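Iron aquisition yersiniabactin synthesis enzyme, YbtT (Escherichia coli, PDB 6BA9) is a low-specificity type II thioesterase that maintains production of the metallophore yersiniabactin by its non-ribosomal peptide/polyketide assembly line. Local coordinates at residues T64-E75 with V95-R106. The protein carries 1 engineered substitution. Residues are numbered along the deposited sequence; the frame is centred on the assembly and turned at random.
Sequences TQLAALLANELE and VAFETCRLLEQR
Asn72 OD1 is gripped end-on by both terminal nitrogens of Arg106, 2.9 Å from NH1 and 3.0 Å from NH2. The NH1 donor lies in the carbonyl plane of the amide, whereas OD1 sits 21° out of the guanidinium plane, and sharing one acceptor leaves both hydrogen bonds bent, with N-H...O angles near 135°. Arg106 runs extended from CG to NE, with the CB of Leu102 against one guanidinium face. A water at the guanidinium edge accepts from NH2 and donates to Ala68 O, tying the arginine to helix 63-77. NH1 is shared: it also makes a salt bridge with Glu75 OE1 (3.0 Å), though the hydrogen bond within it is weak and the two side chains cross at a slant.

Beneath this polar edge the two helices meet at -51°, their axes 8.2 Å apart, a closeness the small side chains of Ala67 and Ala71 allow. Thr99 enters as a knob into the hole formed by Ala67, Leu70, Ala71 and Leu74. With CG2 anti to the backbone N, its methyl faces Ala71, while OG1 rests 3.4 Å from Ala67 CA and donates to Val95 O at 2.7 Å, from above that carbonyl's plane; the buried hydroxyl is satisfied within its own helix. Ala67 CB presses on Glu98 CB at 3.5 Å, and Leu102 CD1 lies over the backbone of Ala67 and Ala68. Glu98 OE1 forms a salt bridge with Arg101, its hydrogen bond weak, and OE2 bonds the hydroxyls of Tyr175 and Tyr177.

Thr99 and Leu74 also touch Leu86, and Leu103 touches Leu84, so the pair packs against strand 84-89, central in the alpha/beta-hydrolase sheet; helix 63-77 precedes that strand, and helix 91-105 follows it through the turn that in this fold carries the nucleophile.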
loop_
_atom_site.group_PDB
_atom_site.type_symbol
_atom_site.label_atom_id
_atom_site.label_comp_id
_atom_site.label_asym_id
_atom_site.label_seq_id
_atom_site.Cartn_x
_atom_site.Cartn_y
_atom_site.Cartn_z
ATOM N N THR A 64 5.069 -10.163 5.256
ATOM C CA THR A 64 4.302 -10.671 6.390
ATOM C C THR A 64 4.837 -10.123 7.715
ATOM O O THR A 64 4.059 -9.912 8.652
ATOM C CB THR A 64 4.224 -12.211 6.362
ATOM O OG1 THR A 64 5.534 -12.764 6.252
ATOM C CG2 THR A 64 3.383 -12.710 5.206
ATOM N N GLN A 65 6.146 -9.877 7.813
ATOM C CA GLN A 65 6.703 -9.245 9.020
ATOM C C GLN A 65 6.174 -7.820 9.182
ATOM O O GLN A 65 5.795 -7.398 10.281
ATOM C CB GLN A 65 8.227 -9.215 8.980
ATOM C CG GLN A 65 8.904 -10.517 9.254
ATOM C CD GLN A 65 10.404 -10.416 9.081
ATOM O OE1 GLN A 65 10.967 -9.309 9.015
ATOM N NE2 GLN A 65 11.068 -11.569 8.997
ATOM N N LEU A 66 6.163 -7.048 8.098
ATOM C CA LEU A 66 5.590 -5.707 8.152
ATOM C C LEU A 66 4.127 -5.747 8.582
ATOM O O LEU A 66 3.684 -4.925 9.400
ATOM C CB LEU A 66 5.720 -5.041 6.781
ATOM C CG LEU A 66 7.137 -4.616 6.389
ATOM C CD1 LEU A 66 7.205 -4.327 4.886
ATOM C CD2 LEU A 66 7.569 -3.390 7.173
ATOM N N ALA A 67 3.364 -6.696 8.031
ATOM C CA ALA A 67 1.944 -6.828 8.352
ATOM C C ALA A 67 1.727 -7.200 9.808
ATOM O O ALA A 67 0.767 -6.740 10.434
ATOM C CB ALA A 67 1.334 -7.900 7.456
ATOM N N ALA A 68 2.591 -8.051 10.357
ATOM C CA ALA A 68 2.460 -8.404 11.765
ATOM C C ALA A 68 2.680 -7.191 12.656
ATOM O O ALA A 68 1.939 -6.973 13.620
ATOM C CB ALA A 68 3.458 -9.503 12.122
ATOM N N LEU A 69 3.692 -6.388 12.362
ATOM C CA LEU A 69 3.920 -5.171 13.133
ATOM C C LEU A 69 2.718 -4.240 13.037
ATOM O O LEU A 69 2.255 -3.686 14.038
ATOM C CB LEU A 69 5.185 -4.467 12.647
ATOM C CG LEU A 69 6.522 -5.133 12.938
ATOM C CD1 LEU A 69 7.608 -4.350 12.223
ATOM C CD2 LEU A 69 6.819 -5.178 14.448
ATOM N N LEU A 70 2.196 -4.053 11.836
ATOM C CA LEU A 70 1.084 -3.135 11.646
ATOM C C LEU A 70 -0.182 -3.653 12.308
ATOM O O LEU A 70 -0.892 -2.889 12.960
ATOM C CB LEU A 70 0.879 -2.852 10.157
ATOM C CG LEU A 70 -0.261 -1.878 9.840
ATOM C CD1 LEU A 70 -0.042 -0.492 10.474
ATOM C CD2 LEU A 70 -0.433 -1.745 8.318
ATOM N N ALA A 71 -0.487 -4.942 12.157
ATOM C CA ALA A 71 -1.708 -5.465 12.762
ATOM C C ALA A 71 -1.658 -5.342 14.278
ATOM O O ALA A 71 -2.657 -4.979 14.917
ATOM C CB ALA A 71 -1.898 -6.923 12.353
ATOM N N ASN A 72 -0.500 -5.626 14.871
ATOM C CA ASN A 72 -0.382 -5.476 16.322
ATOM C C ASN A 72 -0.579 -4.035 16.736
ATOM O O ASN A 72 -1.296 -3.756 17.703
ATOM C CB ASN A 72 0.969 -5.984 16.816
ATOM C CG ASN A 72 1.121 -7.487 16.655
ATOM O OD1 ASN A 72 0.194 -8.176 16.238
ATOM N ND2 ASN A 72 2.301 -7.983 16.932
ATOM N N GLU A 73 0.015 -3.099 15.998
ATOM C CA GLU A 73 -0.147 -1.692 16.332
ATOM C C GLU A 73 -1.603 -1.262 16.237
ATOM O O GLU A 73 -2.109 -0.559 17.122
ATOM C CB GLU A 73 0.725 -0.841 15.411
ATOM C CG GLU A 73 0.537 0.660 15.619
ATOM C CD GLU A 73 1.558 1.474 14.862
ATOM O OE1 GLU A 73 2.741 1.059 14.821
ATOM O OE2 GLU A 73 1.168 2.518 14.297
ATOM N N LEU A 74 -2.295 -1.668 15.177
ATOM C CA LEU A 74 -3.688 -1.280 15.002
ATOM C C LEU A 74 -4.578 -1.926 16.055
ATOM O O LEU A 74 -5.485 -1.278 16.573
ATOM C CB LEU A 74 -4.155 -1.593 13.580
ATOM C CG LEU A 74 -3.427 -0.795 12.496
ATOM C CD1 LEU A 74 -3.930 -1.207 11.154
ATOM C CD2 LEU A 74 -3.595 0.691 12.673
ATOM N N GLU A 75 -4.340 -3.197 16.386
ATOM C CA GLU A 75 -5.123 -3.836 17.440
ATOM C C GLU A 75 -4.987 -3.094 18.759
ATOM O O GLU A 75 -5.952 -3.020 19.535
ATOM C CB GLU A 75 -4.694 -5.295 17.581
ATOM C CG GLU A 75 -5.425 -6.050 18.690
ATOM C CD GLU A 75 -5.131 -7.535 18.725
ATOM O OE1 GLU A 75 -4.137 -7.999 18.120
ATOM O OE2 GLU A 75 -5.924 -8.257 19.393
ATOM N N VAL A 95 0.977 -5.549 1.945
ATOM C CA VAL A 95 0.985 -5.376 3.392
ATOM C C VAL A 95 -0.426 -5.169 3.923
ATOM O O VAL A 95 -0.801 -5.750 4.949
ATOM C CB VAL A 95 1.933 -4.243 3.824
ATOM C CG1 VAL A 95 1.878 -4.074 5.336
ATOM C CG2 VAL A 95 3.369 -4.536 3.390
ATOM N N ALA A 96 -1.229 -4.351 3.243
ATOM C CA ALA A 96 -2.598 -4.100 3.680
ATOM C C ALA A 96 -3.403 -5.389 3.685
ATOM O O ALA A 96 -4.147 -5.650 4.635
ATOM C CB ALA A 96 -3.259 -3.069 2.762
ATOM N N PHE A 97 -3.261 -6.204 2.641
ATOM C CA PHE A 97 -3.939 -7.494 2.579
ATOM C C PHE A 97 -3.534 -8.395 3.740
ATOM O O PHE A 97 -4.396 -8.948 4.445
ATOM C CB PHE A 97 -3.605 -8.155 1.241
ATOM C CG PHE A 97 -4.076 -9.577 1.120
ATOM C CD1 PHE A 97 -5.421 -9.877 1.111
ATOM C CD2 PHE A 97 -3.173 -10.598 0.994
ATOM C CE1 PHE A 97 -5.845 -11.205 0.966
ATOM C CE2 PHE A 97 -3.590 -11.912 0.851
ATOM C CZ PHE A 97 -4.922 -12.207 0.844
ATOM N N GLU A 98 -2.223 -8.556 3.968
ATOM C CA GLU A 98 -1.766 -9.444 5.038
ATOM C C GLU A 98 -2.131 -8.902 6.417
ATOM O O GLU A 98 -2.431 -9.679 7.333
ATOM C CB GLU A 98 -0.262 -9.718 4.893
ATOM C CG GLU A 98 0.132 -10.545 3.669
ATOM C CD GLU A 98 -0.289 -11.992 3.751
ATOM O OE1 GLU A 98 -0.605 -12.475 4.866
ATOM O OE2 GLU A 98 -0.318 -12.637 2.681
ATOM N N THR A 99 -2.148 -7.581 6.577
ATOM C CA THR A 99 -2.618 -6.976 7.819
ATOM C C THR A 99 -4.094 -7.261 8.032
ATOM O O THR A 99 -4.518 -7.629 9.140
ATOM C CB THR A 99 -2.359 -5.466 7.782
ATOM O OG1 THR A 99 -0.955 -5.216 7.635
ATOM C CG2 THR A 99 -2.821 -4.789 9.071
ATOM N N CYS A 100 -4.884 -7.110 6.975
ATOM C CA CYS A 100 -6.309 -7.375 7.056
ATOM C C CYS A 100 -6.561 -8.828 7.404
ATOM O O CYS A 100 -7.464 -9.128 8.199
ATOM C CB CYS A 100 -6.970 -7.002 5.726
ATOM S SG CYS A 100 -8.783 -6.886 5.803
ATOM N N ARG A 101 -5.757 -9.734 6.854
ATOM C CA ARG A 101 -5.864 -11.159 7.174
ATOM C C ARG A 101 -5.717 -11.380 8.674
ATOM O O ARG A 101 -6.540 -12.062 9.299
ATOM C CB ARG A 101 -4.810 -11.931 6.390
ATOM C CG ARG A 101 -4.750 -13.435 6.598
ATOM C CD ARG A 101 -4.081 -14.153 5.382
ATOM N NE ARG A 101 -3.430 -15.384 5.816
ATOM C CZ ARG A 101 -2.167 -15.731 5.566
ATOM N NH1 ARG A 101 -1.368 -14.958 4.841
ATOM N NH2 ARG A 101 -1.701 -16.885 6.040
ATOM N N LEU A 102 -4.690 -10.780 9.279
ATOM C CA LEU A 102 -4.473 -10.961 10.713
ATOM C C LEU A 102 -5.615 -10.365 11.529
ATOM O O LEU A 102 -6.086 -10.985 12.489
ATOM C CB LEU A 102 -3.142 -10.327 11.124
ATOM C CG LEU A 102 -1.889 -10.980 10.527
ATOM C CD1 LEU A 102 -0.657 -10.183 10.823
ATOM C CD2 LEU A 102 -1.703 -12.428 11.033
ATOM N N LEU A 103 -6.080 -9.166 11.184
ATOM C CA LEU A 103 -7.129 -8.516 11.960
ATOM C C LEU A 103 -8.448 -9.265 11.852
ATOM O O LEU A 103 -9.174 -9.418 12.849
ATOM C CB LEU A 103 -7.305 -7.071 11.521
ATOM C CG LEU A 103 -6.107 -6.194 11.838
ATOM C CD1 LEU A 103 -6.393 -4.814 11.304
ATOM C CD2 LEU A 103 -5.803 -6.137 13.325
ATOM N N GLU A 104 -8.775 -9.737 10.649
ATOM C CA GLU A 104 -9.995 -10.518 10.454
ATOM C C GLU A 104 -9.945 -11.804 11.267
ATOM O O GLU A 104 -10.927 -12.155 11.943
ATOM C CB GLU A 104 -10.174 -10.810 8.953
ATOM C CG GLU A 104 -11.468 -11.466 8.576
ATOM C CD GLU A 104 -11.595 -11.580 7.064
ATOM O OE1 GLU A 104 -11.328 -10.576 6.362
ATOM O OE2 GLU A 104 -11.914 -12.682 6.608
ATOM N N GLN A 105 -8.801 -12.507 11.240
ATOM C CA GLN A 105 -8.635 -13.749 11.991
ATOM C C GLN A 105 -8.781 -13.516 13.485
ATOM O O GLN A 105 -9.263 -14.392 14.219
ATOM C CB GLN A 105 -7.250 -14.336 11.747
ATOM C CG GLN A 105 -6.981 -14.894 10.368
ATOM C CD GLN A 105 -5.499 -15.180 10.171
ATOM O OE1 GLN A 105 -4.678 -14.919 11.060
ATOM N NE2 GLN A 105 -5.148 -15.712 9.011
ATOM N N ARG A 106 -8.312 -12.375 13.969
ATOM C CA ARG A 106 -8.401 -12.064 15.390
ATOM C C ARG A 106 -9.795 -11.620 15.820
ATOM O O ARG A 106 -9.987 -11.317 17.006
ATOM C CB ARG A 106 -7.394 -10.948 15.719
ATOM C CG ARG A 106 -5.941 -11.388 15.628
ATOM C CD ARG A 106 -4.969 -10.202 15.686
ATOM N NE ARG A 106 -3.621 -10.627 15.304
ATOM C CZ ARG A 106 -2.554 -9.830 15.284
ATOM N NH1 ARG A 106 -2.647 -8.548 15.630
ATOM N NH2 ARG A 106 -1.392 -10.324 14.899
HETATM O O HOH W 1 1.323 -10.045 14.408
#